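Local coordinates for myosin-17 (PDB 7KFL), which probably recognises cargo through its globular tail, the cargo-binding domain of a plant class XI myosin motor, at residues Leu74-Ser79 with Lys230-Pro235. Numbering follows the deposited sequence.
Sequences LAYWLS and KANNAP
In Ser-79 the hydroxyl stands anti to its own backbone nitrogen (chi1 -167°), while in Asn-232 CG swings anti to the carbonyl carbon; the first torsion sends OG across to the loop, the second lays the amide against helix 71-89. Ser-79 OG donates to Asn-232 O at 2.7 Å, approaching almost straight on, with a C=O...OG angle of 161°. Asn-233 O stands 3.0 Å from Ser-79 OG as a close polar neighbour. The amide of Asn-232 spans Ala-75 and Tyr-76: ND2 packs on Ala-75 CB at 3.4 Å, and OD1 sits 3.4 Å from Tyr-76 CA. The same oxygen meets the Tyr-76 ring in plane at its edge, 3.7 Å from CD1, with ring and amide turned 74° apart. All this happens where helix 205-231 stops in a Schellman motif, Asn-233 taking the positive-phi position before the chain turns into helix 236-260, which runs into the DIL family region. Outside the contact, Tyr-25 OH bonds OD1 and Leu-228 O bonds ND2, which fixes the amide's rotation. With an alanine here in place of Asn-232, Tyr-25 OH would probably lose this acceptor and Leu-228 O this donor, and a gap would open beside Ala-75 CB and Tyr-76 CA. Farther along, Leu-78 CD2 touches Ala-234 CB at 4.2 Å, and Leu-78 also packs on Leu-163 of helix 150-186.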
ATOM      1  N   LEU A  74     -13.661  -6.199   0.330  1.00 51.54           N
ATOM      2  CA  LEU A  74     -12.292  -6.130   0.918  1.00 50.26           C
ATOM      3  C   LEU A  74     -12.150  -4.863   1.767  1.00 49.38           C
ATOM      4  O   LEU A  74     -11.664  -4.973   2.906  1.00 49.86           O
ATOM      5  CB  LEU A  74     -11.235  -6.154  -0.190  1.00 50.21           C
ATOM      6  CG  LEU A  74     -10.826  -7.541  -0.686  1.00 49.88           C
ATOM      7  CD1 LEU A  74     -10.057  -7.437  -1.993  1.00 49.70           C
ATOM      8  CD2 LEU A  74     -10.003  -8.274   0.361  1.00 49.41           C
ATOM      9  N   ALA A  75     -12.531  -3.707   1.222  1.00 49.50           N
ATOM     10  CA  ALA A  75     -12.498  -2.395   1.914  1.00 49.49           C
ATOM     11  C   ALA A  75     -13.367  -2.465   3.175  1.00 49.22           C
ATOM     12  O   ALA A  75     -12.939  -1.939   4.228  1.00 48.57           O
ATOM     13  CB  ALA A  75     -12.961  -1.304   0.977  1.00 49.60           C
ATOM     14  N   TYR A  76     -14.532  -3.114   3.064  1.00 49.25           N
ATOM     15  CA  TYR A  76     -15.508  -3.337   4.162  1.00 49.23           C
ATOM     16  C   TYR A  76     -14.843  -4.134   5.288  1.00 48.78           C
ATOM     17  O   TYR A  76     -14.878  -3.687   6.451  1.00 48.10           O
ATOM     18  CB  TYR A  76     -16.752  -4.064   3.643  1.00 49.64           C
ATOM     19  CG  TYR A  76     -17.817  -4.289   4.687  1.00 50.32           C
ATOM     20  CD1 TYR A  76     -18.605  -3.241   5.140  1.00 51.12           C
ATOM     21  CD2 TYR A  76     -18.035  -5.544   5.233  1.00 49.86           C
ATOM     22  CE1 TYR A  76     -19.582  -3.434   6.104  1.00 51.10           C
ATOM     23  CE2 TYR A  76     -19.007  -5.755   6.198  1.00 50.31           C
ATOM     24  CZ  TYR A  76     -19.784  -4.696   6.636  1.00 50.86           C
ATOM     25  OH  TYR A  76     -20.743  -4.895   7.587  1.00 51.05           O
ATOM     26  N   TRP A  77     -14.244  -5.279   4.943  1.00 48.81           N
ATOM     27  CA  TRP A  77     -13.667  -6.244   5.919  1.00 48.42           C
ATOM     28  C   TRP A  77     -12.295  -5.774   6.417  1.00 47.79           C
ATOM     29  O   TRP A  77     -11.878  -6.252   7.486  1.00 47.09           O
ATOM     30  CB  TRP A  77     -13.621  -7.660   5.331  1.00 48.19           C
ATOM     31  CG  TRP A  77     -14.933  -8.366   5.461  1.00 48.41           C
ATOM     32  CD1 TRP A  77     -15.709  -8.871   4.459  1.00 48.69           C
ATOM     33  CD2 TRP A  77     -15.653  -8.601   6.683  1.00 48.44           C
ATOM     34  NE1 TRP A  77     -16.850  -9.426   4.975  1.00 49.03           N
ATOM     35  CE2 TRP A  77     -16.844  -9.273   6.336  1.00 48.69           C
ATOM     36  CE3 TRP A  77     -15.404  -8.319   8.031  1.00 48.60           C
ATOM     37  CZ2 TRP A  77     -17.778  -9.665   7.293  1.00 49.16           C
ATOM     38  CZ3 TRP A  77     -16.325  -8.710   8.977  1.00 48.52           C
ATOM     39  CH2 TRP A  77     -17.495  -9.374   8.610  1.00 48.93           C
ATOM     40  N   LEU A  78     -11.627  -4.870   5.698  1.00 48.03           N
ATOM     41  CA  LEU A  78     -10.406  -4.192   6.211  1.00 49.40           C
ATOM     42  C   LEU A  78     -10.795  -3.314   7.406  1.00 50.61           C
ATOM     43  O   LEU A  78     -10.181  -3.468   8.479  1.00 50.16           O
ATOM     44  CB  LEU A  78      -9.756  -3.352   5.109  1.00 49.39           C
ATOM     45  CG  LEU A  78      -8.489  -2.613   5.540  1.00 49.49           C
ATOM     46  CD1 LEU A  78      -7.288  -3.542   5.504  1.00 49.61           C
ATOM     47  CD2 LEU A  78      -8.247  -1.388   4.675  1.00 49.87           C
ATOM     48  N   SER A  79     -11.787  -2.438   7.217  1.00 52.87           N
ATOM     49  CA  SER A  79     -12.281  -1.477   8.240  1.00 54.25           C
ATOM     50  C   SER A  79     -12.804  -2.233   9.469  1.00 54.39           C
ATOM     51  O   SER A  79     -12.514  -1.791  10.597  1.00 55.53           O
ATOM     52  CB  SER A  79     -13.333  -0.570   7.668  1.00 55.58           C
ATOM     53  OG  SER A  79     -13.585   0.520   8.545  1.00 57.00           O
ATOM     54  N   LYS A 230     -12.350   5.491   2.116  1.00 53.94           N
ATOM     55  CA  LYS A 230     -12.928   6.626   2.885  1.00 54.69           C
ATOM     56  C   LYS A 230     -14.415   6.349   3.145  1.00 54.20           C
ATOM     57  O   LYS A 230     -14.874   6.630   4.270  1.00 54.57           O
ATOM     58  CB  LYS A 230     -12.697   7.946   2.143  1.00 56.10           C
ATOM     59  CG  LYS A 230     -11.256   8.438   2.169  1.00 57.07           C
ATOM     60  CD  LYS A 230     -11.020   9.685   1.353  1.00 58.38           C
ATOM     61  CE  LYS A 230     -11.621  10.920   1.987  1.00 60.07           C
ATOM     62  NZ  LYS A 230     -11.188  12.157   1.293  1.00 61.28           N
ATOM     63  N   ALA A 231     -15.121   5.793   2.152  1.00 53.06           N
ATOM     64  CA  ALA A 231     -16.545   5.384   2.228  1.00 52.31           C
ATOM     65  C   ALA A 231     -16.722   4.285   3.281  1.00 51.81           C
ATOM     66  O   ALA A 231     -17.791   4.252   3.920  1.00 52.63           O
ATOM     67  CB  ALA A 231     -17.022   4.908   0.878  1.00 52.39           C
ATOM     68  N   ASN A 232     -15.713   3.419   3.432  1.00 50.70           N
ATOM     69  CA  ASN A 232     -15.700   2.276   4.385  1.00 49.51           C
ATOM     70  C   ASN A 232     -14.967   2.678   5.672  1.00 50.11           C
ATOM     71  O   ASN A 232     -14.676   1.780   6.484  1.00 49.95           O
ATOM     72  CB  ASN A 232     -15.092   1.030   3.736  1.00 48.28           C
ATOM     73  CG  ASN A 232     -16.103   0.249   2.927  1.00 47.82           C
ATOM     74  OD1 ASN A 232     -17.013  -0.352   3.492  1.00 47.95           O
ATOM     75  ND2 ASN A 232     -15.963   0.250   1.611  1.00 47.35           N
ATOM     76  N   ASN A 233     -14.698   3.975   5.860  1.00 51.20           N
ATOM     77  CA  ASN A 233     -14.059   4.549   7.077  1.00 52.14           C
ATOM     78  C   ASN A 233     -12.849   3.700   7.481  1.00 52.32           C
ATOM     79  O   ASN A 233     -12.685   3.427   8.688  1.00 51.83           O
ATOM     80  CB  ASN A 233     -15.072   4.695   8.214  1.00 52.58           C
ATOM     81  CG  ASN A 233     -16.040   5.833   7.971  1.00 53.33           C
ATOM     82  OD1 ASN A 233     -15.678   6.997   8.123  1.00 54.15           O
ATOM     83  ND2 ASN A 233     -17.263   5.510   7.583  1.00 53.76           N
ATOM     84  N   ALA A 234     -12.031   3.305   6.502  1.00 53.18           N
ATOM     85  CA  ALA A 234     -10.731   2.631   6.712  1.00 53.53           C
ATOM     86  C   ALA A 234      -9.838   3.565   7.524  1.00 54.71           C
ATOM     87  O   ALA A 234      -9.741   4.747   7.199  1.00 55.43           O
ATOM     88  CB  ALA A 234     -10.105   2.282   5.383  1.00 52.96           C
ATOM     89  N   PRO A 235      -9.182   3.086   8.608  1.00 55.11           N
ATOM     90  CA  PRO A 235      -8.366   3.957   9.455  1.00 55.41           C
ATOM     91  C   PRO A 235      -7.264   4.624   8.635  1.00 55.70           C
ATOM     92  O   PRO A 235      -6.475   3.936   7.991  1.00 55.11           O
ATOM     93  CB  PRO A 235      -7.795   3.022  10.533  1.00 54.99           C
ATOM     94  CG  PRO A 235      -7.949   1.628   9.956  1.00 54.33           C
ATOM     95  CD  PRO A 235      -9.173   1.689   9.069  1.00 54.24           C
TER